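Local coordinates for biofilm-associated surface protein (Staphylococcus aureus, PDB 7C7U), which is a cell wall-anchored surface protein that promotes biofilm formation, probably by switching into functional amyloid-like assemblies under the control of bound calcium, at residues 183-195 / 376-388. Residues are numbered along the deposited sequence; the frame is centred on the assembly and turned at random.
Sequences SSGYFLTKADDDL and INNTLGTSTLALQ
Gly185 and Ser383 bring their CA atoms to 3.7 Å of each other where strands 183-187 and 381-388 cross nearly at right angles, at 105°. Glycine suits this crossing: Thr382 OG1 sits 3.2 Å from Gly185 CA, where a side chain would collide with it. Three hydrogen bonds flank the crossing, each using a hydroxyl in place of ordinary strand pairing. Ser184 OG, held between its own backbone N and carbonyl carbon (chi1 59°), accepts an almost straight bond from Thr384 N at 2.9 Å. Thr384 OG1 donates to Gly185 O, approaching from above the carbonyl plane, and also bonds Asn164, a calcium ligand. Thr382 OG1 accepts from Tyr186 N at 3.2 Å. The contact ties two sheets together where their strands cross: strand 183-187 pairs with 163-171 in the large mixed sheet, whereas 381-388 is an outermost strand of a four-stranded antiparallel sheet. Thr382 serves both chemistries, because its methyl CG2 lies over one face of the Tyr186 ring in a CH-pi contact, 4.0 Å from the centroid and offset toward the rim. Farther along, the two methyls of Leu380 reach two partners, one in the loop and one at the start of the helix: CD2 meets Leu188 CD1 tip to tip at 4.1 Å, while CD1 touches CD2 of Leu195, whose side chain crosses it at about a right angle.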
loop_
_atom_site.group_PDB
_atom_site.type_symbol
_atom_site.label_atom_id
_atom_site.label_comp_id
_atom_site.label_asym_id
_atom_site.label_seq_id
_atom_site.Cartn_x
_atom_site.Cartn_y
_atom_site.Cartn_z
ATOM N N SER A 183 12.986 3.478 8.586
ATOM C CA SER A 183 14.262 3.719 7.955
ATOM C C SER A 183 14.590 2.518 7.092
ATOM O O SER A 183 14.112 1.416 7.346
ATOM C CB SER A 183 15.353 3.921 9.004
ATOM O OG SER A 183 16.430 4.648 8.475
ATOM N N SER A 184 15.411 2.733 6.072
ATOM C CA SER A 184 15.764 1.648 5.159
ATOM C C SER A 184 17.206 1.856 4.710
ATOM O O SER A 184 17.911 2.725 5.233
ATOM C CB SER A 184 14.792 1.565 3.973
ATOM O OG SER A 184 14.757 2.770 3.200
ATOM N N GLY A 185 17.641 1.049 3.746
ATOM C CA GLY A 185 18.991 1.110 3.211
ATOM C C GLY A 185 19.380 -0.197 2.532
ATOM O O GLY A 185 18.530 -1.021 2.187
ATOM N N TYR A 186 20.687 -0.368 2.342
ATOM C CA TYR A 186 21.175 -1.616 1.797
ATOM C C TYR A 186 22.589 -1.831 2.300
ATOM O O TYR A 186 23.302 -0.867 2.581
ATOM C CB TYR A 186 21.133 -1.647 0.263
ATOM C CG TYR A 186 21.846 -0.505 -0.437
ATOM C CD1 TYR A 186 23.176 -0.632 -0.845
ATOM C CD2 TYR A 186 21.189 0.676 -0.731
ATOM C CE1 TYR A 186 23.822 0.403 -1.506
ATOM C CE2 TYR A 186 21.825 1.712 -1.401
ATOM C CZ TYR A 186 23.150 1.565 -1.775
ATOM O OH TYR A 186 23.798 2.587 -2.429
ATOM N N PHE A 187 22.963 -3.106 2.428
ATOM C CA PHE A 187 24.308 -3.483 2.850
ATOM C C PHE A 187 25.308 -3.151 1.761
ATOM O O PHE A 187 25.038 -3.339 0.572
ATOM C CB PHE A 187 24.379 -4.973 3.146
ATOM C CG PHE A 187 23.550 -5.403 4.309
ATOM C CD1 PHE A 187 24.037 -5.287 5.607
ATOM C CD2 PHE A 187 22.290 -5.963 4.107
ATOM C CE1 PHE A 187 23.269 -5.709 6.682
ATOM C CE2 PHE A 187 21.525 -6.388 5.172
ATOM C CZ PHE A 187 22.004 -6.245 6.468
ATOM N N LEU A 188 26.473 -2.660 2.163
ATOM C CA LEU A 188 27.509 -2.320 1.206
ATOM C C LEU A 188 28.334 -3.564 0.908
ATOM O O LEU A 188 28.719 -4.294 1.829
ATOM C CB LEU A 188 28.400 -1.194 1.730
ATOM C CG LEU A 188 27.689 0.123 2.027
ATOM C CD1 LEU A 188 28.644 1.216 2.461
ATOM C CD2 LEU A 188 26.856 0.570 0.823
ATOM N N THR A 189 28.555 -3.827 -0.371
ATOM C CA THR A 189 29.409 -4.918 -0.826
ATOM C C THR A 189 30.514 -4.348 -1.696
ATOM O O THR A 189 30.552 -3.143 -1.978
ATOM C CB THR A 189 28.625 -5.966 -1.630
ATOM O OG1 THR A 189 28.279 -5.420 -2.911
ATOM C CG2 THR A 189 27.384 -6.433 -0.888
ATOM N N LYS A 190 31.376 -5.246 -2.193
ATOM C CA LYS A 190 32.389 -4.812 -3.144
ATOM C C LYS A 190 31.784 -4.171 -4.382
ATOM O O LYS A 190 32.465 -3.376 -5.037
ATOM C CB LYS A 190 33.285 -5.996 -3.552
ATOM C CG LYS A 190 34.144 -6.527 -2.404
ATOM C CD LYS A 190 34.928 -7.785 -2.792
ATOM C CE LYS A 190 36.072 -8.006 -1.801
ATOM N NZ LYS A 190 36.762 -9.310 -2.005
ATOM N N ALA A 191 30.509 -4.465 -4.699
ATOM C CA ALA A 191 29.873 -3.836 -5.853
ATOM C C ALA A 191 29.696 -2.336 -5.647
ATOM O O ALA A 191 29.704 -1.567 -6.614
ATOM C CB ALA A 191 28.513 -4.497 -6.131
ATOM N N ASP A 192 29.560 -1.905 -4.399
ATOM C CA ASP A 192 29.353 -0.494 -4.070
ATOM C C ASP A 192 30.697 0.221 -3.922
ATOM O O ASP A 192 31.022 0.815 -2.897
ATOM C CB ASP A 192 28.500 -0.401 -2.810
ATOM C CG ASP A 192 27.201 -1.172 -2.967
ATOM O OD1 ASP A 192 26.449 -0.785 -3.865
ATOM O OD2 ASP A 192 26.946 -2.173 -2.249
ATOM N N ASP A 193 31.469 0.192 -5.011
ATOM C CA ASP A 193 32.883 0.525 -4.884
ATOM C C ASP A 193 33.097 2.005 -4.589
ATOM O O ASP A 193 34.020 2.353 -3.841
ATOM C CB ASP A 193 33.649 0.073 -6.135
ATOM C CG ASP A 193 33.039 0.585 -7.424
ATOM O OD1 ASP A 193 31.839 0.931 -7.433
ATOM O OD2 ASP A 193 33.759 0.609 -8.446
ATOM N N ASP A 194 32.242 2.889 -5.105
ATOM C CA ASP A 194 32.449 4.303 -4.809
ATOM C C ASP A 194 32.156 4.613 -3.339
ATOM O O ASP A 194 32.929 5.331 -2.683
ATOM C CB ASP A 194 31.635 5.182 -5.760
ATOM C CG ASP A 194 30.126 4.938 -5.694
ATOM O OD1 ASP A 194 29.635 3.845 -5.307
ATOM O OD2 ASP A 194 29.427 5.883 -6.073
ATOM N N LEU A 195 31.083 4.038 -2.795
ATOM C CA LEU A 195 30.752 4.246 -1.387
ATOM C C LEU A 195 31.773 3.579 -0.462
ATOM O O LEU A 195 32.054 4.092 0.625
ATOM C CB LEU A 195 29.339 3.737 -1.102
ATOM C CG LEU A 195 28.196 4.412 -1.885
ATOM C CD1 LEU A 195 26.810 3.971 -1.378
ATOM C CD2 LEU A 195 28.281 5.934 -1.854
ATOM N N ILE A 376 32.792 12.934 5.481
ATOM C CA ILE A 376 32.623 13.254 6.890
ATOM C C ILE A 376 32.158 12.001 7.612
ATOM O O ILE A 376 31.165 11.373 7.218
ATOM C CB ILE A 376 31.630 14.414 7.083
ATOM C CG1 ILE A 376 32.011 15.652 6.246
ATOM C CG2 ILE A 376 31.542 14.783 8.592
ATOM C CD1 ILE A 376 33.433 16.220 6.568
ATOM N N ASN A 377 32.880 11.632 8.668
ATOM C CA ASN A 377 32.648 10.380 9.386
ATOM C C ASN A 377 31.177 10.204 9.748
ATOM O O ASN A 377 30.567 11.072 10.386
ATOM C CB ASN A 377 33.479 10.355 10.660
ATOM C CG ASN A 377 33.772 8.937 11.170
ATOM O OD1 ASN A 377 33.509 7.944 10.506
ATOM N ND2 ASN A 377 34.344 8.861 12.358
ATOM N N ASN A 378 30.623 9.066 9.327
ATOM C CA ASN A 378 29.298 8.592 9.713
ATOM C C ASN A 378 28.169 9.433 9.131
ATOM O O ASN A 378 27.070 9.467 9.688
ATOM C CB ASN A 378 29.194 8.493 11.255
ATOM C CG ASN A 378 30.097 7.399 11.811
ATOM O OD1 ASN A 378 30.320 6.411 11.137
ATOM N ND2 ASN A 378 30.623 7.574 13.017
ATOM N N THR A 379 28.392 10.103 8.000
ATOM C CA THR A 379 27.313 10.857 7.385
ATOM C C THR A 379 26.763 10.173 6.132
ATOM O O THR A 379 25.920 10.755 5.454
ATOM C CB THR A 379 27.743 12.289 7.043
ATOM O OG1 THR A 379 28.739 12.267 6.014
ATOM C CG2 THR A 379 28.303 13.026 8.296
ATOM N N LEU A 380 27.192 8.951 5.833
ATOM C CA LEU A 380 26.707 8.230 4.651
ATOM C C LEU A 380 25.455 7.454 5.034
ATOM O O LEU A 380 25.501 6.575 5.911
ATOM C CB LEU A 380 27.774 7.281 4.102
ATOM C CG LEU A 380 27.305 6.266 3.039
ATOM C CD1 LEU A 380 26.751 6.983 1.844
ATOM C CD2 LEU A 380 28.419 5.306 2.627
ATOM N N GLY A 381 24.347 7.767 4.368
ATOM C CA GLY A 381 23.094 7.074 4.601
ATOM C C GLY A 381 22.535 6.552 3.287
ATOM O O GLY A 381 22.585 7.224 2.263
ATOM N N THR A 382 22.032 5.352 3.327
ATOM C CA THR A 382 21.401 4.795 2.143
ATOM C C THR A 382 19.923 4.669 2.421
ATOM O O THR A 382 19.475 4.846 3.551
ATOM C CB THR A 382 21.988 3.431 1.777
ATOM O OG1 THR A 382 21.843 2.535 2.894
ATOM C CG2 THR A 382 23.468 3.559 1.388
ATOM N N SER A 383 19.159 4.371 1.366
ATOM C CA SER A 383 17.728 4.136 1.540
ATOM C C SER A 383 17.259 3.265 0.388
ATOM O O SER A 383 17.928 3.169 -0.654
ATOM C CB SER A 383 16.917 5.434 1.594
ATOM O OG SER A 383 17.231 6.286 0.508
ATOM N N THR A 384 16.103 2.637 0.601
ATOM C CA THR A 384 15.433 1.779 -0.372
ATOM C C THR A 384 13.970 2.197 -0.471
ATOM O O THR A 384 13.287 2.283 0.550
ATOM C CB THR A 384 15.505 0.294 0.034
ATOM O OG1 THR A 384 16.845 -0.195 -0.066
ATOM C CG2 THR A 384 14.644 -0.573 -0.919
ATOM N N LEU A 385 13.491 2.436 -1.697
ATOM C CA LEU A 385 12.050 2.597 -1.962
ATOM C C LEU A 385 11.539 1.286 -2.554
ATOM O O LEU A 385 11.939 0.900 -3.656
ATOM C CB LEU A 385 11.781 3.782 -2.895
ATOM C CG LEU A 385 10.315 3.918 -3.420
ATOM C CD1 LEU A 385 9.423 4.401 -2.300
ATOM C CD2 LEU A 385 10.289 4.851 -4.599
ATOM N N ALA A 386 10.721 0.561 -1.781
ATOM C CA ALA A 386 10.219 -0.768 -2.140
ATOM C C ALA A 386 8.797 -0.605 -2.691
ATOM O O ALA A 386 7.822 -0.580 -1.944
ATOM C CB ALA A 386 10.236 -1.696 -0.931
ATOM N N LEU A 387 8.699 -0.423 -3.999
ATOM C CA LEU A 387 7.404 -0.353 -4.666
ATOM C C LEU A 387 6.873 -1.753 -4.944
ATOM O O LEU A 387 7.625 -2.658 -5.328
ATOM C CB LEU A 387 7.521 0.429 -5.971
ATOM C CG LEU A 387 7.901 1.889 -5.824
ATOM C CD1 LEU A 387 7.815 2.618 -7.157
ATOM C CD2 LEU A 387 7.024 2.556 -4.753
ATOM N N GLN A 388 5.561 -1.920 -4.781
ATOM C CA GLN A 388 4.941 -3.229 -4.906
ATOM C C GLN A 388 3.559 -3.100 -5.538
ATOM O O GLN A 388 2.830 -2.145 -5.259
ATOM C CB GLN A 388 4.851 -3.875 -3.527
ATOM C CG GLN A 388 4.660 -5.348 -3.512
ATOM C CD GLN A 388 4.940 -5.926 -2.141
ATOM O OE1 GLN A 388 6.086 -5.958 -1.690
ATOM N NE2 GLN A 388 3.885 -6.343 -1.449
HETATM O O HOH W 1 12.467 3.667 3.156
#